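Local structure of rhamnosidase B (Bacillus sp., 2OKX) at residues A[528-537]-A[554-562]; A[440-451]-A[498-509]. The protein hydrolyses terminal alpha-L-rhamnose residues from rhamnosides, as a glycoside hydrolase of family 78, probably with inversion of the anomeric centre. One frame throughout, in Å; residues are numbered along the deposited sequence.

Interaction 1 (A[528-537]-A[554-562]); sequences QSTYPVAEQG and RHTTRLCME
Tyr531 and Met561 join the loop that follows strand 520-528 to the end of helix 544-559, part of the helical domain that is probably the catalytic one, as in family 78. Packing is tight here. Tyr531 N donates to Met561 O at 2.7 Å, from above the carbonyl plane, and Glu562 O lies at the edge of the tyrosine ring. Tyr531 CB sits 3.9 Å from Met561 CB. Val533 reaches across with both branches: CG1 touches Met561 CE at 3.7 Å, and CG2 lies against the aliphatic part of Arg558. Helix 595-603 covers Tyr531 and Met561.

The other end is wet and ionic. Glu535, extended beyond CG, lays its carboxylate flat over the Arg554 guanidinium, the planes 5° apart; the attraction is electrostatic, the oxygens lying off the lines of the N-H bonds. Arg554 NH1 has its main partner in Glu551. In the conformer described, one of two modelled, Arg558 NH1 donates edge-on to the anti lone pair of Glu535 OE1 at 2.7 Å, and Arg558 NH2 to His555 ND1 at 3.0 Å. Waters bridge Arg554 to Gly537 O and Arg558 to Glu535 OE1. With two arginines on one carboxylate, Glu535 is likely to stay ionised, its charge shared between a stacked and a hydrogen-bonded partner.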
loop_
_atom_site.group_PDB
_atom_site.type_symbol
_atom_site.label_atom_id
_atom_site.label_comp_id
_atom_site.label_asym_id
_atom_site.label_seq_id
_atom_site.Cartn_x
_atom_site.Cartn_y
_atom_site.Cartn_z
ATOM N N GLN A 528 -0.096 -14.078 8.573
ATOM C CA GLN A 528 -0.788 -13.414 7.475
ATOM C C GLN A 528 -2.078 -12.802 7.980
ATOM O O GLN A 528 -2.769 -13.392 8.811
ATOM C CB GLN A 528 -1.079 -14.404 6.340
ATOM C CG GLN A 528 -1.821 -13.783 5.162
ATOM C CD GLN A 528 -1.746 -14.643 3.919
ATOM O OE1 GLN A 528 -0.684 -14.792 3.318
ATOM N NE2 GLN A 528 -2.871 -15.227 3.535
ATOM N N SER A 529 -2.399 -11.617 7.475
ATOM C CA SER A 529 -3.601 -10.911 7.899
ATOM C C SER A 529 -4.301 -10.215 6.739
ATOM O O SER A 529 -3.714 -9.360 6.082
ATOM C CB SER A 529 -3.238 -9.870 8.965
ATOM O OG SER A 529 -4.362 -9.069 9.296
ATOM N N THR A 530 -5.555 -10.585 6.491
ATOM C CA THR A 530 -6.333 -9.971 5.422
ATOM C C THR A 530 -7.785 -9.856 5.853
ATOM O O THR A 530 -8.169 -10.324 6.924
ATOM C CB THR A 530 -6.324 -10.821 4.127
ATOM O OG1 THR A 530 -7.141 -11.985 4.320
ATOM C CG2 THR A 530 -4.907 -11.266 3.775
ATOM N N TYR A 531 -8.593 -9.231 5.008
ATOM C CA TYR A 531 -10.012 -9.114 5.278
ATOM C C TYR A 531 -10.471 -10.571 5.313
ATOM O O TYR A 531 -9.899 -11.414 4.624
ATOM C CB TYR A 531 -10.699 -8.355 4.138
ATOM C CG TYR A 531 -12.162 -8.076 4.383
ATOM C CD1 TYR A 531 -13.145 -8.987 3.989
ATOM C CD2 TYR A 531 -12.564 -6.913 5.043
ATOM C CE1 TYR A 531 -14.492 -8.744 4.245
ATOM C CE2 TYR A 531 -13.905 -6.662 5.311
ATOM C CZ TYR A 531 -14.863 -7.579 4.908
ATOM O OH TYR A 531 -16.191 -7.322 5.163
ATOM N N PRO A 532 -11.490 -10.895 6.127
ATOM C CA PRO A 532 -11.963 -12.280 6.199
ATOM C C PRO A 532 -12.617 -12.767 4.909
ATOM O O PRO A 532 -13.787 -12.492 4.653
ATOM C CB PRO A 532 -12.935 -12.254 7.378
ATOM C CG PRO A 532 -13.496 -10.864 7.311
ATOM C CD PRO A 532 -12.265 -10.027 7.033
ATOM N N VAL A 533 -11.851 -13.489 4.096
ATOM C CA VAL A 533 -12.365 -14.021 2.841
ATOM C C VAL A 533 -12.199 -15.532 2.787
ATOM O O VAL A 533 -11.189 -16.075 3.244
ATOM C CB VAL A 533 -11.627 -13.420 1.615
ATOM C CG1 VAL A 533 -11.924 -11.939 1.494
ATOM C CG2 VAL A 533 -10.122 -13.659 1.746
ATOM N N ALA A 534 -13.202 -16.208 2.242
ATOM C CA ALA A 534 -13.157 -17.653 2.080
ATOM C C ALA A 534 -13.162 -17.874 0.569
ATOM O O ALA A 534 -13.674 -17.046 -0.179
ATOM C CB ALA A 534 -14.374 -18.310 2.728
ATOM N N GLU A 535 -12.583 -18.980 0.117
ATOM C CA GLU A 535 -12.514 -19.251 -1.311
ATOM C C GLU A 535 -13.838 -19.760 -1.859
ATOM O O GLU A 535 -13.921 -20.854 -2.418
ATOM C CB GLU A 535 -11.363 -20.228 -1.580
ATOM C CG GLU A 535 -10.013 -19.591 -1.225
ATOM C CD GLU A 535 -8.795 -20.445 -1.563
ATOM O OE1 GLU A 535 -7.677 -19.903 -1.491
ATOM O OE2 GLU A 535 -8.938 -21.641 -1.883
ATOM N N GLN A 536 -14.871 -18.928 -1.713
ATOM C CA GLN A 536 -16.220 -19.270 -2.151
ATOM C C GLN A 536 -16.437 -19.199 -3.649
ATOM O O GLN A 536 -17.404 -19.755 -4.166
ATOM C CB GLN A 536 -17.239 -18.383 -1.429
ATOM C CG GLN A 536 -17.209 -18.575 0.084
ATOM C CD GLN A 536 -17.398 -20.028 0.489
ATOM O OE1 GLN A 536 -18.421 -20.651 0.169
ATOM N NE2 GLN A 536 -16.414 -20.580 1.189
ATOM N N GLY A 537 -15.551 -18.502 -4.350
ATOM C CA GLY A 537 -15.677 -18.420 -5.792
ATOM C C GLY A 537 -14.616 -19.306 -6.412
ATOM O O GLY A 537 -13.631 -19.641 -5.753
ATOM N N ARG A 554 -6.565 -14.288 -7.872
ATOM C CA ARG A 554 -7.298 -14.476 -6.625
ATOM C C ARG A 554 -6.381 -14.142 -5.441
ATOM O O ARG A 554 -6.785 -13.458 -4.499
ATOM C CB ARG A 554 -7.775 -15.931 -6.523
ATOM C CG ARG A 554 -8.845 -16.212 -5.468
ATOM C CD ARG A 554 -8.326 -17.059 -4.309
ATOM N NE ARG A 554 -7.678 -18.311 -4.719
ATOM C CZ ARG A 554 -8.285 -19.481 -4.907
ATOM N NH1 ARG A 554 -7.569 -20.537 -5.275
ATOM N NH2 ARG A 554 -9.593 -19.616 -4.726
ATOM N N HIS A 555 -5.146 -14.629 -5.487
ATOM C CA HIS A 555 -4.213 -14.370 -4.395
ATOM C C HIS A 555 -3.896 -12.879 -4.266
ATOM O O HIS A 555 -3.819 -12.346 -3.160
ATOM C CB HIS A 555 -2.920 -15.163 -4.592
ATOM C CG HIS A 555 -2.031 -15.155 -3.389
ATOM N ND1 HIS A 555 -2.466 -15.558 -2.145
ATOM C CD2 HIS A 555 -0.742 -14.771 -3.231
ATOM C CE1 HIS A 555 -1.484 -15.422 -1.272
ATOM N NE2 HIS A 555 -0.427 -14.947 -1.906
ATOM N N THR A 556 -3.720 -12.206 -5.397
ATOM C CA THR A 556 -3.417 -10.777 -5.390
ATOM C C THR A 556 -4.547 -10.002 -4.706
ATOM O O THR A 556 -4.311 -9.102 -3.900
ATOM C CB THR A 556 -3.268 -10.229 -6.821
ATOM O OG1 THR A 556 -2.270 -10.980 -7.519
ATOM C CG2 THR A 556 -2.864 -8.752 -6.789
ATOM N N THR A 557 -5.778 -10.361 -5.047
ATOM C CA THR A 557 -6.954 -9.702 -4.489
ATOM C C THR A 557 -7.020 -9.901 -2.982
ATOM O O THR A 557 -7.295 -8.964 -2.240
ATOM C CB THR A 557 -8.229 -10.244 -5.156
ATOM O OG1 THR A 557 -8.121 -10.058 -6.573
ATOM C CG2 THR A 557 -9.472 -9.503 -4.642
ATOM N N ARG A 558 -6.758 -11.123 -2.537
ATOM C CA ARG A 558 -6.762 -11.445 -1.115
ATOM C C ARG A 558 -5.785 -10.545 -0.355
ATOM O O ARG A 558 -6.147 -9.930 0.649
ATOM C CB ARG A 558 -6.386 -12.919 -0.933
ATOM C CG ARG A 558 -6.350 -13.437 0.495
ATOM C CD ARG A 558 -6.449 -14.960 0.471
ATOM N NE ARG A 558 -5.582 -15.537 -0.557
ATOM C CZ ARG A 558 -5.815 -16.694 -1.170
ATOM N NH1 ARG A 558 -6.894 -17.403 -0.861
ATOM N NH2 ARG A 558 -4.979 -17.138 -2.100
ATOM N N LEU A 559 -4.550 -10.462 -0.842
ATOM C CA LEU A 559 -3.525 -9.662 -0.175
ATOM C C LEU A 559 -3.761 -8.157 -0.230
ATOM O O LEU A 559 -3.172 -7.403 0.549
ATOM C CB LEU A 559 -2.143 -9.982 -0.752
ATOM C CG LEU A 559 -1.646 -11.424 -0.647
ATOM C CD1 LEU A 559 -0.205 -11.461 -1.130
ATOM C CD2 LEU A 559 -1.739 -11.933 0.795
ATOM N N CYS A 560 -4.611 -7.719 -1.151
ATOM C CA CYS A 560 -4.917 -6.304 -1.280
ATOM C C CYS A 560 -6.242 -5.966 -0.614
ATOM O O CYS A 560 -6.864 -4.951 -0.927
ATOM C CB CYS A 560 -4.952 -5.890 -2.750
ATOM S SG CYS A 560 -3.316 -5.885 -3.512
ATOM N N MET A 561 -6.674 -6.837 0.293
ATOM C CA MET A 561 -7.903 -6.621 1.043
ATOM C C MET A 561 -7.549 -6.628 2.528
ATOM O O MET A 561 -7.353 -7.688 3.125
ATOM C CB MET A 561 -8.934 -7.718 0.735
ATOM C CG MET A 561 -9.593 -7.585 -0.634
ATOM S SD MET A 561 -10.680 -8.969 -1.084
ATOM C CE MET A 561 -12.155 -8.590 -0.125
ATOM N N GLU A 562 -7.428 -5.434 3.104
ATOM C CA GLU A 562 -7.123 -5.276 4.526
ATOM C C GLU A 562 -8.420 -4.747 5.129
ATOM O O GLU A 562 -9.491 -5.275 4.837
ATOM C CB GLU A 562 -5.995 -4.252 4.720
ATOM C CG GLU A 562 -4.695 -4.608 3.997
ATOM C CD GLU A 562 -3.561 -3.637 4.290
ATOM O OE1 GLU A 562 -2.473 -3.815 3.704
ATOM O OE2 GLU A 562 -3.751 -2.700 5.100
HETATM O O HOH W 1 -9.105 -17.522 1.613
HETATM O O HOH W 2 -5.211 -20.056 -2.337
HETATM O O HOH W 3 -11.934 -18.162 -4.222
HETATM O O HOH W 4 -11.217 -21.852 -5.772
#

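Interaction 2 (A[440-451]-A[498-509]); sequences VIDLGAERSGFI and VSPVRRGFRYLF
Arg506 lies sandwiched between Tyr507 OH over one face of its guanidinium and Gly444 O over the other, at the corner of a bent antiparallel beta ladder in the concanavalin-like domain. Arg506 and Tyr507 form a classic beta bulge opposite Val468, and the ladder turns here from 440-443/507-509 to 446-448/503-505. Arg506 grips Asp442 side-on: NE donates to OD1 at 2.9 Å, almost straight at 177°, and NH2 to the syn lone pair of OD2 at 3.0 Å. OD1 also accepts from Gly444 N above the carboxylate plane, closing an Asx turn, and Asp835 of the helical domain takes Arg506 NH1. A methionine in place of Arg506 would probably leave the Asp442 carboxylate without its charged mate and Asp835 without this partner.

The face carrying Phe505 and Leu508 is apolar. A chi1 of 63° tucks the Phe505 ring back over its own backbone, where CE1 meets Leu443 CD1 at 3.6 Å and CE2 meets Ile451 CD1 at 3.7 Å. Leu508 CD1 meets the same isoleucine methyl. Farther along, Arg502 NH1 donates to Ser448 OG in a bent bond of 138°. Val440 CG2 makes a CH-pi contact over one face of the Phe509 ring, 4.0 Å from its centroid.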
loop_
_atom_site.group_PDB
_atom_site.type_symbol
_atom_site.label_atom_id
_atom_site.label_comp_id
_atom_site.label_asym_id
_atom_site.label_seq_id
_atom_site.Cartn_x
_atom_site.Cartn_y
_atom_site.Cartn_z
ATOM N N VAL A 440 18.059 -16.452 3.500
ATOM C CA VAL A 440 17.001 -15.934 2.636
ATOM C C VAL A 440 15.889 -16.969 2.735
ATOM O O VAL A 440 16.026 -18.096 2.257
ATOM C CB VAL A 440 17.447 -15.775 1.164
ATOM C CG1 VAL A 440 16.252 -15.354 0.307
ATOM C CG2 VAL A 440 18.529 -14.705 1.065
ATOM N N ILE A 441 14.807 -16.577 3.397
ATOM C CA ILE A 441 13.656 -17.439 3.625
ATOM C C ILE A 441 12.607 -17.168 2.555
ATOM O O ILE A 441 12.200 -16.027 2.378
ATOM C CB ILE A 441 13.027 -17.139 5.009
ATOM C CG1 ILE A 441 14.087 -17.276 6.111
ATOM C CG2 ILE A 441 11.852 -18.056 5.264
ATOM C CD1 ILE A 441 14.703 -18.637 6.202
ATOM N N ASP A 442 12.171 -18.210 1.856
ATOM C CA ASP A 442 11.161 -18.061 0.804
ATOM C C ASP A 442 9.798 -18.522 1.306
ATOM O O ASP A 442 9.610 -19.699 1.618
ATOM C CB ASP A 442 11.558 -18.885 -0.429
ATOM C CG ASP A 442 10.626 -18.665 -1.619
ATOM O OD1 ASP A 442 9.636 -17.908 -1.498
ATOM O OD2 ASP A 442 10.892 -19.259 -2.685
ATOM N N LEU A 443 8.846 -17.593 1.385
ATOM C CA LEU A 443 7.500 -17.931 1.832
ATOM C C LEU A 443 6.790 -18.823 0.807
ATOM O O LEU A 443 5.819 -19.495 1.139
ATOM C CB LEU A 443 6.666 -16.660 2.059
ATOM C CG LEU A 443 7.106 -15.723 3.185
ATOM C CD1 LEU A 443 6.039 -14.655 3.407
ATOM C CD2 LEU A 443 7.328 -16.525 4.464
ATOM N N GLY A 444 7.278 -18.821 -0.432
ATOM C CA GLY A 444 6.672 -19.635 -1.479
ATOM C C GLY A 444 5.767 -18.798 -2.365
ATOM O O GLY A 444 5.484 -19.147 -3.512
ATOM N N ALA A 445 5.313 -17.681 -1.815
ATOM C CA ALA A 445 4.445 -16.760 -2.528
ATOM C C ALA A 445 4.433 -15.454 -1.760
ATOM O O ALA A 445 4.884 -15.385 -0.618
ATOM C CB ALA A 445 3.025 -17.322 -2.616
ATOM N N GLU A 446 3.921 -14.413 -2.392
ATOM C CA GLU A 446 3.821 -13.127 -1.739
ATOM C C GLU A 446 2.845 -13.313 -0.582
ATOM O O GLU A 446 1.892 -14.089 -0.689
ATOM C CB GLU A 446 3.265 -12.095 -2.723
ATOM C CG GLU A 446 3.111 -10.683 -2.171
ATOM C CD GLU A 446 4.234 -9.757 -2.605
ATOM O OE1 GLU A 446 4.094 -8.527 -2.418
ATOM O OE2 GLU A 446 5.255 -10.251 -3.133
ATOM N N ARG A 447 3.104 -12.639 0.534
ATOM C CA ARG A 447 2.203 -12.687 1.676
ATOM C C ARG A 447 2.188 -11.297 2.308
ATOM O O ARG A 447 3.017 -10.445 1.979
ATOM C CB ARG A 447 2.627 -13.759 2.693
ATOM C CG ARG A 447 2.431 -15.196 2.180
ATOM C CD ARG A 447 2.346 -16.214 3.311
ATOM N NE ARG A 447 2.197 -17.590 2.826
ATOM C CZ ARG A 447 1.115 -18.071 2.213
ATOM N NH1 ARG A 447 0.057 -17.302 1.998
ATOM N NH2 ARG A 447 1.089 -19.337 1.814
ATOM N N SER A 448 1.227 -11.057 3.187
ATOM C CA SER A 448 1.106 -9.761 3.839
ATOM C C SER A 448 0.752 -10.003 5.293
ATOM O O SER A 448 -0.235 -10.676 5.597
ATOM C CB SER A 448 0.010 -8.933 3.160
ATOM O OG SER A 448 -0.190 -7.687 3.805
ATOM N N GLY A 449 1.559 -9.465 6.197
ATOM C CA GLY A 449 1.268 -9.675 7.600
ATOM C C GLY A 449 2.373 -9.328 8.573
ATOM O O GLY A 449 3.240 -8.492 8.296
ATOM N N PHE A 450 2.344 -10.009 9.711
ATOM C CA PHE A 450 3.285 -9.770 10.795
ATOM C C PHE A 450 4.338 -10.855 10.962
ATOM O O PHE A 450 4.026 -12.009 11.279
ATOM C CB PHE A 450 2.478 -9.591 12.081
ATOM C CG PHE A 450 1.301 -8.665 11.915
ATOM C CD1 PHE A 450 1.495 -7.290 11.772
ATOM C CD2 PHE A 450 0.008 -9.170 11.823
ATOM C CE1 PHE A 450 0.418 -6.434 11.537
ATOM C CE2 PHE A 450 -1.080 -8.320 11.587
ATOM C CZ PHE A 450 -0.872 -6.950 11.443
ATOM N N ILE A 451 5.591 -10.467 10.747
ATOM C CA ILE A 451 6.716 -11.381 10.866
ATOM C C ILE A 451 6.916 -11.768 12.321
ATOM O O ILE A 451 6.860 -10.920 13.216
ATOM C CB ILE A 451 8.008 -10.725 10.341
ATOM C CG1 ILE A 451 7.866 -10.446 8.843
ATOM C CG2 ILE A 451 9.213 -11.620 10.628
ATOM C CD1 ILE A 451 8.961 -9.563 8.282
ATOM N N VAL A 498 6.947 -10.763 17.627
ATOM C CA VAL A 498 6.052 -10.634 16.489
ATOM C C VAL A 498 5.933 -9.145 16.188
ATOM O O VAL A 498 5.400 -8.378 16.992
ATOM C CB VAL A 498 4.647 -11.201 16.788
ATOM C CG1 VAL A 498 3.714 -10.921 15.615
ATOM C CG2 VAL A 498 4.733 -12.697 17.044
ATOM N N SER A 499 6.445 -8.733 15.036
ATOM C CA SER A 499 6.382 -7.336 14.636
ATOM C C SER A 499 4.942 -6.882 14.454
ATOM O O SER A 499 4.155 -7.540 13.766
ATOM C CB SER A 499 7.147 -7.125 13.329
ATOM O OG SER A 499 6.996 -5.791 12.863
ATOM N N PRO A 500 4.568 -5.751 15.078
ATOM C CA PRO A 500 3.201 -5.240 14.951
ATOM C C PRO A 500 3.042 -4.375 13.700
ATOM O O PRO A 500 1.994 -3.777 13.474
ATOM C CB PRO A 500 3.014 -4.447 16.242
ATOM C CG PRO A 500 4.381 -3.870 16.457
ATOM C CD PRO A 500 5.303 -5.036 16.139
ATOM N N VAL A 501 4.095 -4.316 12.893
ATOM C CA VAL A 501 4.083 -3.536 11.658
ATOM C C VAL A 501 3.861 -4.470 10.473
ATOM O O VAL A 501 4.635 -5.395 10.258
ATOM C CB VAL A 501 5.423 -2.790 11.468
ATOM C CG1 VAL A 501 5.445 -2.069 10.120
ATOM C CG2 VAL A 501 5.620 -1.801 12.608
ATOM N N ARG A 502 2.800 -4.230 9.711
ATOM C CA ARG A 502 2.497 -5.070 8.557
ATOM C C ARG A 502 3.497 -4.879 7.422
ATOM O O ARG A 502 3.900 -3.758 7.123
ATOM C CB ARG A 502 1.092 -4.765 8.028
ATOM C CG ARG A 502 0.756 -5.493 6.722
ATOM C CD ARG A 502 -0.498 -4.930 6.061
ATOM N NE ARG A 502 -1.716 -5.256 6.798
ATOM C CZ ARG A 502 -2.266 -6.466 6.839
ATOM N NH1 ARG A 502 -1.714 -7.482 6.184
ATOM N NH2 ARG A 502 -3.373 -6.661 7.539
ATOM N N ARG A 503 3.902 -5.985 6.805
ATOM C CA ARG A 503 4.820 -5.949 5.673
ATOM C C ARG A 503 4.364 -6.939 4.607
ATOM O O ARG A 503 3.804 -7.987 4.924
ATOM C CB ARG A 503 6.248 -6.301 6.108
ATOM C CG ARG A 503 6.870 -5.276 7.044
ATOM C CD ARG A 503 8.307 -5.609 7.391
ATOM N NE ARG A 503 8.823 -4.657 8.374
ATOM C CZ ARG A 503 8.519 -4.683 9.668
ATOM N NH1 ARG A 503 7.711 -5.622 10.150
ATOM N NH2 ARG A 503 8.990 -3.746 10.476
ATOM N N GLY A 504 4.598 -6.590 3.346
ATOM C CA GLY A 504 4.226 -7.460 2.245
ATOM C C GLY A 504 5.513 -7.849 1.548
ATOM O O GLY A 504 6.351 -6.988 1.270
ATOM N N PHE A 505 5.686 -9.137 1.276
ATOM C CA PHE A 505 6.902 -9.618 0.633
ATOM C C PHE A 505 6.790 -11.120 0.397
ATOM O O PHE A 505 5.859 -11.764 0.878
ATOM C CB PHE A 505 8.097 -9.360 1.558
ATOM C CG PHE A 505 8.016 -10.109 2.862
ATOM C CD1 PHE A 505 8.584 -11.373 2.993
ATOM C CD2 PHE A 505 7.313 -9.579 3.941
ATOM C CE1 PHE A 505 8.453 -12.101 4.176
ATOM C CE2 PHE A 505 7.174 -10.300 5.134
ATOM C CZ PHE A 505 7.744 -11.564 5.251
ATOM N N ARG A 506 7.734 -11.671 -0.356
ATOM C CA ARG A 506 7.763 -13.107 -0.581
ATOM C C ARG A 506 9.038 -13.678 0.035
ATOM O O ARG A 506 9.013 -14.740 0.648
ATOM C CB ARG A 506 7.738 -13.463 -2.077
ATOM C CG ARG A 506 8.104 -14.930 -2.304
ATOM C CD ARG A 506 7.831 -15.473 -3.713
ATOM N NE ARG A 506 8.386 -16.824 -3.830
ATOM C CZ ARG A 506 8.384 -17.566 -4.938
ATOM N NH1 ARG A 506 7.846 -17.112 -6.061
ATOM N NH2 ARG A 506 8.961 -18.762 -4.928
ATOM N N TYR A 507 10.147 -12.964 -0.129
ATOM C CA TYR A 507 11.440 -13.421 0.382
ATOM C C TYR A 507 11.891 -12.585 1.568
ATOM O O TYR A 507 11.852 -11.362 1.518
ATOM C CB TYR A 507 12.499 -13.324 -0.718
ATOM C CG TYR A 507 12.088 -13.996 -2.008
ATOM C CD1 TYR A 507 12.345 -15.353 -2.230
ATOM C CD2 TYR A 507 11.444 -13.272 -3.008
ATOM C CE1 TYR A 507 11.971 -15.971 -3.429
ATOM C CE2 TYR A 507 11.065 -13.877 -4.204
ATOM C CZ TYR A 507 11.333 -15.221 -4.409
ATOM O OH TYR A 507 10.988 -15.796 -5.609
ATOM N N LEU A 508 12.330 -13.250 2.631
ATOM C CA LEU A 508 12.790 -12.547 3.817
ATOM C C LEU A 508 14.278 -12.748 4.055
ATOM O O LEU A 508 14.755 -13.877 4.199
ATOM C CB LEU A 508 12.022 -13.023 5.053
ATOM C CG LEU A 508 12.349 -12.308 6.371
ATOM C CD1 LEU A 508 11.820 -10.879 6.328
ATOM C CD2 LEU A 508 11.715 -13.056 7.535
ATOM N N PHE A 509 15.019 -11.650 4.073
ATOM C CA PHE A 509 16.442 -11.726 4.362
ATOM C C PHE A 509 16.519 -11.638 5.880
ATOM O O PHE A 509 16.161 -10.613 6.459
ATOM C CB PHE A 509 17.204 -10.547 3.747
ATOM C CG PHE A 509 17.469 -10.694 2.278
ATOM C CD1 PHE A 509 16.454 -10.502 1.346
ATOM C CD2 PHE A 509 18.741 -11.034 1.825
ATOM C CE1 PHE A 509 16.704 -10.648 -0.024
ATOM C CE2 PHE A 509 19.002 -11.182 0.462
ATOM C CZ PHE A 509 17.981 -10.989 -0.464
HETATM O O HOH W 5 5.695 -7.690 9.530
#

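Interactions 1 and 2 follow one another along the chain, their centres about 16 Å apart, and meet directly where the beta domain faces the helical one. Arg502 NH1 lies 2.7 Å from Ser529 O, a probable hydrogen bond, and His555 NE2 is 2.8 Å from Glu446 O, probably another. Leu559 CD1 packs against that same Glu446 oxygen, and Gln528 OE1 accepts from Arg447 NH1. Strand 446-448 is thus held by both the linker and the helix of interaction 1. The side chains of Arg558 and Arg447 each lie about 3 Å, nearest atoms, from a bound glycerol, probably from the crystallisation liquor. A calcium ion is more remote, about 13 Å from the side chain of Ile441.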